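Ecdysteroid-phosphate phosphatase (Bombyx mori, PDB 3C7T) hydrolyses ecdysteroid 22-phosphates, releasing active ecdysteroids such as ecdysone from their inactive conjugates, and also has protein tyrosine phosphatase activity. Local coordinates at residues A[64-67]-A[68-71]; A[98-101]-A[102-106]. All coordinates share one frame; numbering follows the deposited sequence.

Contact 1 of 2, residues A[64-67]-A[68-71]; sequences GWFQ and AQLV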
ATOM      1  N   GLY A  64       4.742   3.567  -1.385  1.00 15.62           N
ATOM      2  CA  GLY A  64       4.903   4.656  -2.372  1.00 15.91           C
ATOM      3  C   GLY A  64       4.968   4.154  -3.806  1.00 16.71           C
ATOM      4  O   GLY A  64       4.346   4.719  -4.699  1.00 16.30           O
ATOM      5  N   TRP A  65       5.737   3.091  -4.037  1.00 17.94           N
ATOM      6  CA  TRP A  65       5.701   2.377  -5.322  1.00 17.53           C
ATOM      7  C   TRP A  65       4.293   1.905  -5.673  1.00 17.58           C
ATOM      8  O   TRP A  65       3.853   2.087  -6.801  1.00 16.74           O
ATOM      9  CB  TRP A  65       6.621   1.169  -5.272  1.00 19.75           C
ATOM     10  CG  TRP A  65       8.033   1.516  -5.508  1.00 20.45           C
ATOM     11  CD1 TRP A  65       8.935   1.965  -4.580  1.00 22.88           C
ATOM     12  CD2 TRP A  65       8.733   1.433  -6.753  1.00 22.61           C
ATOM     13  NE1 TRP A  65      10.175   2.158  -5.186  1.00 22.45           N
ATOM     14  CE2 TRP A  65      10.068   1.832  -6.512  1.00 22.50           C
ATOM     15  CE3 TRP A  65       8.363   1.030  -8.058  1.00 21.93           C
ATOM     16  CZ2 TRP A  65      11.044   1.866  -7.533  1.00 22.04           C
ATOM     17  CZ3 TRP A  65       9.333   1.055  -9.071  1.00 22.71           C
ATOM     18  CH2 TRP A  65      10.657   1.463  -8.793  1.00 22.78           C
ATOM     19  N   PHE A  66       3.599   1.310  -4.704  1.00 15.75           N
ATOM     20  CA  PHE A  66       2.237   0.768  -4.927  1.00 16.48           C
ATOM     21  C   PHE A  66       1.222   1.857  -5.275  1.00 16.03           C
ATOM     22  O   PHE A  66       0.399   1.707  -6.177  1.00 16.25           O
ATOM     23  CB  PHE A  66       1.804   0.020  -3.664  1.00 16.76           C
ATOM     24  CG  PHE A  66       0.502  -0.697  -3.798  1.00 18.45           C
ATOM     25  CD1 PHE A  66       0.363  -1.776  -4.663  1.00 21.86           C
ATOM     26  CD2 PHE A  66      -0.590  -0.301  -3.034  1.00 19.26           C
ATOM     27  CE1 PHE A  66      -0.878  -2.455  -4.767  1.00 21.04           C
ATOM     28  CE2 PHE A  66      -1.831  -0.977  -3.124  1.00 20.63           C
ATOM     29  CZ  PHE A  66      -1.965  -2.048  -4.008  1.00 22.42           C
ATOM     30  N   GLN A  67       1.298   2.991  -4.575  1.00 16.01           N
ATOM     31  CA  GLN A  67       0.481   4.170  -4.928  1.00 15.16           C
ATOM     32  C   GLN A  67       0.683   4.609  -6.368  1.00 15.63           C
ATOM     33  O   GLN A  67      -0.294   4.884  -7.078  1.00 15.86           O
ATOM     34  CB  GLN A  67       0.816   5.344  -3.985  1.00 14.96           C
ATOM     35  CG  GLN A  67       0.401   5.063  -2.538  1.00 15.77           C
ATOM     36  CD  GLN A  67       0.922   6.102  -1.514  1.00 17.56           C
ATOM     37  OE1 GLN A  67       1.958   6.757  -1.736  1.00 16.13           O
ATOM     38  NE2 GLN A  67       0.234   6.209  -0.344  1.00 18.28           N
ATOM     39  N   ALA A  68       1.937   4.649  -6.808  1.00 15.66           N
ATOM     40  CA  ALA A  68       2.241   5.069  -8.205  1.00 16.32           C
ATOM     41  C   ALA A  68       1.692   4.029  -9.182  1.00 16.16           C
ATOM     42  O   ALA A  68       1.142   4.359 -10.230  1.00 16.69           O
ATOM     43  CB  ALA A  68       3.740   5.237  -8.371  1.00 15.08           C
ATOM     44  N   GLN A  69       1.844   2.761  -8.824  1.00 17.32           N
ATOM     45  CA  GLN A  69       1.330   1.656  -9.639  1.00 18.11           C
ATOM     46  C   GLN A  69      -0.179   1.720  -9.804  1.00 17.97           C
ATOM     47  O   GLN A  69      -0.684   1.498 -10.890  1.00 17.31           O
ATOM     48  CB  GLN A  69       1.722   0.326  -9.030  1.00 19.38           C
ATOM     49  CG  GLN A  69       3.194   0.058  -9.146  1.00 23.79           C
ATOM     50  CD  GLN A  69       3.708  -1.006  -8.179  1.00 29.44           C
ATOM     51  OE1 GLN A  69       2.933  -1.718  -7.526  1.00 34.46           O
ATOM     52  NE2 GLN A  69       5.024  -1.114  -8.090  1.00 31.09           N
ATOM     53  N   LEU A  70      -0.891   2.041  -8.726  1.00 17.22           N
ATOM     54  CA  LEU A  70      -2.337   2.171  -8.775  1.00 16.98           C
ATOM     55  C   LEU A  70      -2.794   3.251  -9.744  1.00 16.97           C
ATOM     56  O   LEU A  70      -3.822   3.077 -10.455  1.00 16.03           O
ATOM     57  CB  LEU A  70      -2.893   2.463  -7.388  1.00 17.13           C
ATOM     58  CG  LEU A  70      -2.848   1.273  -6.449  1.00 17.59           C
ATOM     59  CD1 LEU A  70      -3.276   1.810  -5.069  1.00 20.65           C
ATOM     60  CD2 LEU A  70      -3.754   0.123  -6.939  1.00 20.45           C
ATOM     61  N   VAL A  71      -2.054   4.361  -9.776  1.00 16.60           N
ATOM     62  CA  VAL A  71      -2.340   5.409 -10.752  1.00 17.50           C
ATOM     63  C   VAL A  71      -2.118   4.906 -12.203  1.00 18.12           C
ATOM     64  O   VAL A  71      -3.006   5.057 -13.058  1.00 19.60           O
ATOM     65  CB  VAL A  71      -1.561   6.716 -10.463  1.00 17.31           C
ATOM     66  CG1 VAL A  71      -1.854   7.774 -11.582  1.00 18.03           C
ATOM     67  CG2 VAL A  71      -1.906   7.263  -9.061  1.00 17.33           C
TER

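Contact 2 of 2, residues A[98-101]-A[102-106]; sequences QGFL and DGLRA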
ATOM      1  N   GLN A  98       8.656   5.206 -12.506  1.00 18.40           N
ATOM      2  CA  GLN A  98       8.750   3.787 -12.823  1.00 19.34           C
ATOM      3  C   GLN A  98       7.534   3.001 -12.326  1.00 18.50           C
ATOM      4  O   GLN A  98       6.998   2.191 -13.071  1.00 17.94           O
ATOM      5  CB  GLN A  98      10.040   3.162 -12.288  1.00 19.55           C
ATOM      6  CG  GLN A  98      10.262   1.722 -12.790  1.00 21.01           C
ATOM      7  CD  GLN A  98      10.356   1.659 -14.298  1.00 21.81           C
ATOM      8  OE1 GLN A  98      11.117   2.411 -14.910  1.00 24.39           O
ATOM      9  NE2 GLN A  98       9.571   0.771 -14.913  1.00 24.44           N
ATOM     10  N   GLY A  99       7.098   3.229 -11.078  1.00 18.01           N
ATOM     11  CA  GLY A  99       5.884   2.563 -10.574  1.00 17.47           C
ATOM     12  C   GLY A  99       4.690   2.873 -11.463  1.00 17.32           C
ATOM     13  O   GLY A  99       3.919   1.980 -11.831  1.00 18.06           O
ATOM     14  N   PHE A 100       4.568   4.132 -11.877  1.00 16.03           N
ATOM     15  CA  PHE A 100       3.471   4.533 -12.750  1.00 17.06           C
ATOM     16  C   PHE A 100       3.510   3.710 -14.059  1.00 17.91           C
ATOM     17  O   PHE A 100       2.503   3.117 -14.499  1.00 17.35           O
ATOM     18  CB  PHE A 100       3.568   6.044 -13.034  1.00 17.17           C
ATOM     19  CG  PHE A 100       2.603   6.521 -14.067  1.00 17.43           C
ATOM     20  CD1 PHE A 100       1.265   6.743 -13.738  1.00 20.06           C
ATOM     21  CD2 PHE A 100       3.032   6.788 -15.374  1.00 19.91           C
ATOM     22  CE1 PHE A 100       0.362   7.176 -14.690  1.00 22.30           C
ATOM     23  CE2 PHE A 100       2.129   7.236 -16.330  1.00 19.62           C
ATOM     24  CZ  PHE A 100       0.791   7.430 -15.979  1.00 18.66           C
ATOM     25  N   LEU A 101       4.688   3.674 -14.676  1.00 18.22           N
ATOM     26  CA  LEU A 101       4.877   2.912 -15.924  1.00 18.66           C
ATOM     27  C   LEU A 101       4.653   1.422 -15.748  1.00 19.57           C
ATOM     28  O   LEU A 101       4.164   0.749 -16.669  1.00 19.75           O
ATOM     29  CB  LEU A 101       6.276   3.201 -16.529  1.00 18.59           C
ATOM     30  CG  LEU A 101       6.489   4.616 -17.060  1.00 19.13           C
ATOM     31  CD1 LEU A 101       7.962   4.840 -17.445  1.00 22.96           C
ATOM     32  CD2 LEU A 101       5.589   4.921 -18.247  1.00 20.90           C
ATOM     33  N   ASP A 102       5.002   0.894 -14.578  1.00 19.70           N
ATOM     34  CA  ASP A 102       4.759  -0.522 -14.279  1.00 21.44           C
ATOM     35  C   ASP A 102       3.241  -0.803 -14.233  1.00 21.31           C
ATOM     36  O   ASP A 102       2.765  -1.800 -14.778  1.00 21.03           O
ATOM     37  CB  ASP A 102       5.394  -0.930 -12.949  1.00 21.74           C
ATOM     38  CG  ASP A 102       6.925  -0.994 -12.998  1.00 26.37           C
ATOM     39  OD1 ASP A 102       7.520  -1.026 -14.091  1.00 26.62           O
ATOM     40  OD2 ASP A 102       7.539  -1.012 -11.900  1.00 31.29           O
ATOM     41  N   GLY A 103       2.489   0.075 -13.574  1.00 20.89           N
ATOM     42  CA  GLY A 103       1.033  -0.087 -13.453  1.00 21.10           C
ATOM     43  C   GLY A 103       0.366   0.039 -14.815  1.00 20.92           C
ATOM     44  O   GLY A 103      -0.571  -0.728 -15.158  1.00 21.40           O
ATOM     45  N   LEU A 104       0.862   0.996 -15.594  1.00 22.03           N
ATOM     46  CA  LEU A 104       0.410   1.259 -16.963  1.00 22.71           C
ATOM     47  C   LEU A 104       0.716   0.119 -17.951  1.00 23.02           C
ATOM     48  O   LEU A 104       0.066  -0.004 -18.989  1.00 23.10           O
ATOM     49  CB  LEU A 104       1.037   2.571 -17.461  1.00 23.01           C
ATOM     50  CG  LEU A 104       0.560   3.241 -18.752  1.00 25.07           C
ATOM     51  CD1 LEU A 104      -0.955   3.504 -18.718  1.00 28.20           C
ATOM     52  CD2 LEU A 104       1.325   4.524 -19.021  1.00 27.97           C
ATOM     53  N   ARG A 105       1.676  -0.731 -17.607  1.00 22.98           N
ATOM     54  CA  ARG A 105       2.238  -1.703 -18.545  1.00 23.58           C
ATOM     55  C   ARG A 105       2.676  -1.017 -19.837  1.00 24.13           C
ATOM     56  O   ARG A 105       2.446  -1.521 -20.937  1.00 24.40           O
ATOM     57  CB  ARG A 105       1.249  -2.847 -18.803  1.00 23.03           C
ATOM     58  CG  ARG A 105       1.041  -3.706 -17.585  1.00 23.43           C
ATOM     59  CD  ARG A 105       0.007  -4.815 -17.804  1.00 27.23           C
ATOM     60  NE  ARG A 105      -0.250  -5.514 -16.539  1.00 27.41           N
ATOM     61  CZ  ARG A 105      -0.992  -6.615 -16.403  1.00 29.56           C
ATOM     62  NH1 ARG A 105      -1.600  -7.176 -17.447  1.00 29.32           N
ATOM     63  NH2 ARG A 105      -1.148  -7.156 -15.201  1.00 31.46           N
ATOM     64  N   ALA A 106       3.326   0.136 -19.686  1.00 24.21           N
ATOM     65  CA  ALA A 106       3.841   0.883 -20.815  1.00 25.30           C
ATOM     66  C   ALA A 106       4.880   0.030 -21.549  1.00 25.96           C
ATOM     67  O   ALA A 106       5.513  -0.860 -20.945  1.00 25.64           O
ATOM     68  CB  ALA A 106       4.469   2.180 -20.335  1.00 25.04           C
TER

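Contact 1 of 2, residues A[64-67]-A[68-71]
With CG of F66 anti to its backbone N (chi1 -174°) and CG of L70 anti to its own carbonyl carbon (chi1 -72°), the phenyl ring and the leucine branch one turn later meet on the same side of the helix. L70 CG lies over one face of the ring, 4.2 Å from the centroid of F66, in a CH-pi contact offset toward the rim, while its CD1 comes within 3.7 Å of F66 CE2. Q69, extended beyond CG, brings its amide between two aromatic rings: OE1 lies at the edge of the F66 ring, 3.8 Å from CD1, and NE2 at the edge of the W65 indole, 4.0 Å from W65 CE3. The Q69 amide stands almost upright to the phenyl plane, at 83°. Beneath these side chains runs regular i to i+4 bonding, as in Q69 N to W65 O at 2.9 Å. Q67 OE1 bonds to E14 N and its NE2 to N250 OD1; the Q67 side chain lies about 7 Å from that of H12, which forms the phosphohistidine intermediate. Within the histidine phosphatase domain, helix 62-77 presents F66 to stack on F66 of the second subunit, while W65 and A68 pack on helix 91-104.

Contact 2 of 2, residues A[98-101]-A[102-106]
A carboxylate approached from above its plane marks this turn of helix: Q98 NE2 donates to D102 OD1 at 2.8 Å, meeting the oxygen 41° out of the carboxylate plane, although the acceptor lies nearly in the plane of the Q98 amide. The bend at chi2 (60°) turns the amide forward along the helix, toward D102, and the two flat groups are turned 49° from each other. The other end of the amide, OE1, accepts a bond from N144 N, so both polar ends of Q98 are engaged and its rotation is fixed. The same pair is also joined through the backbone, D102 N donating to Q98 O at 2.8 Å. Further along, helix 91-104 ends in a Schellman motif, with R105 at positive phi as the C-prime residue. A106 N reaches back to L101 O at 3.2 Å, and a weak bond joins R105 N to D102 O. The same turn sets A106 CB against L101 CD2, 3.6 Å away, in apolar contact. This helix is the crossover of the beta-alpha-beta unit between strands 84-87 and 112-114, and L101 packs on I112 of the latter strand. On another flank F100 and L104 extend alongside each other, with F100 CE2 3.9 Å from L104 CD2; both side chains touch I82, and F100 also packs on V71 and M75 of helix 62-77.

Contact 1 comes first along the chain, on helix 62-77, and contact 2 follows on helix 91-104, after strand 84-87; their centres are about 9 Å apart. The two helices pack directly, with Q69 CG 3.4 Å from G99 O and A68 CB 3.8 Å from F100 N. G99 has no side chain, consistent with the close approach of W65, A68 and Q69 to this part of helix 91-104. Both belong to the histidine phosphatase domain. Contact 1 faces the second subunit of the homodimer and lies nearer the active site, whereas no other chain of the assembly touches contact 2, which ends the helix before strand 112-114, an outermost strand of the mixed sheet within this chain.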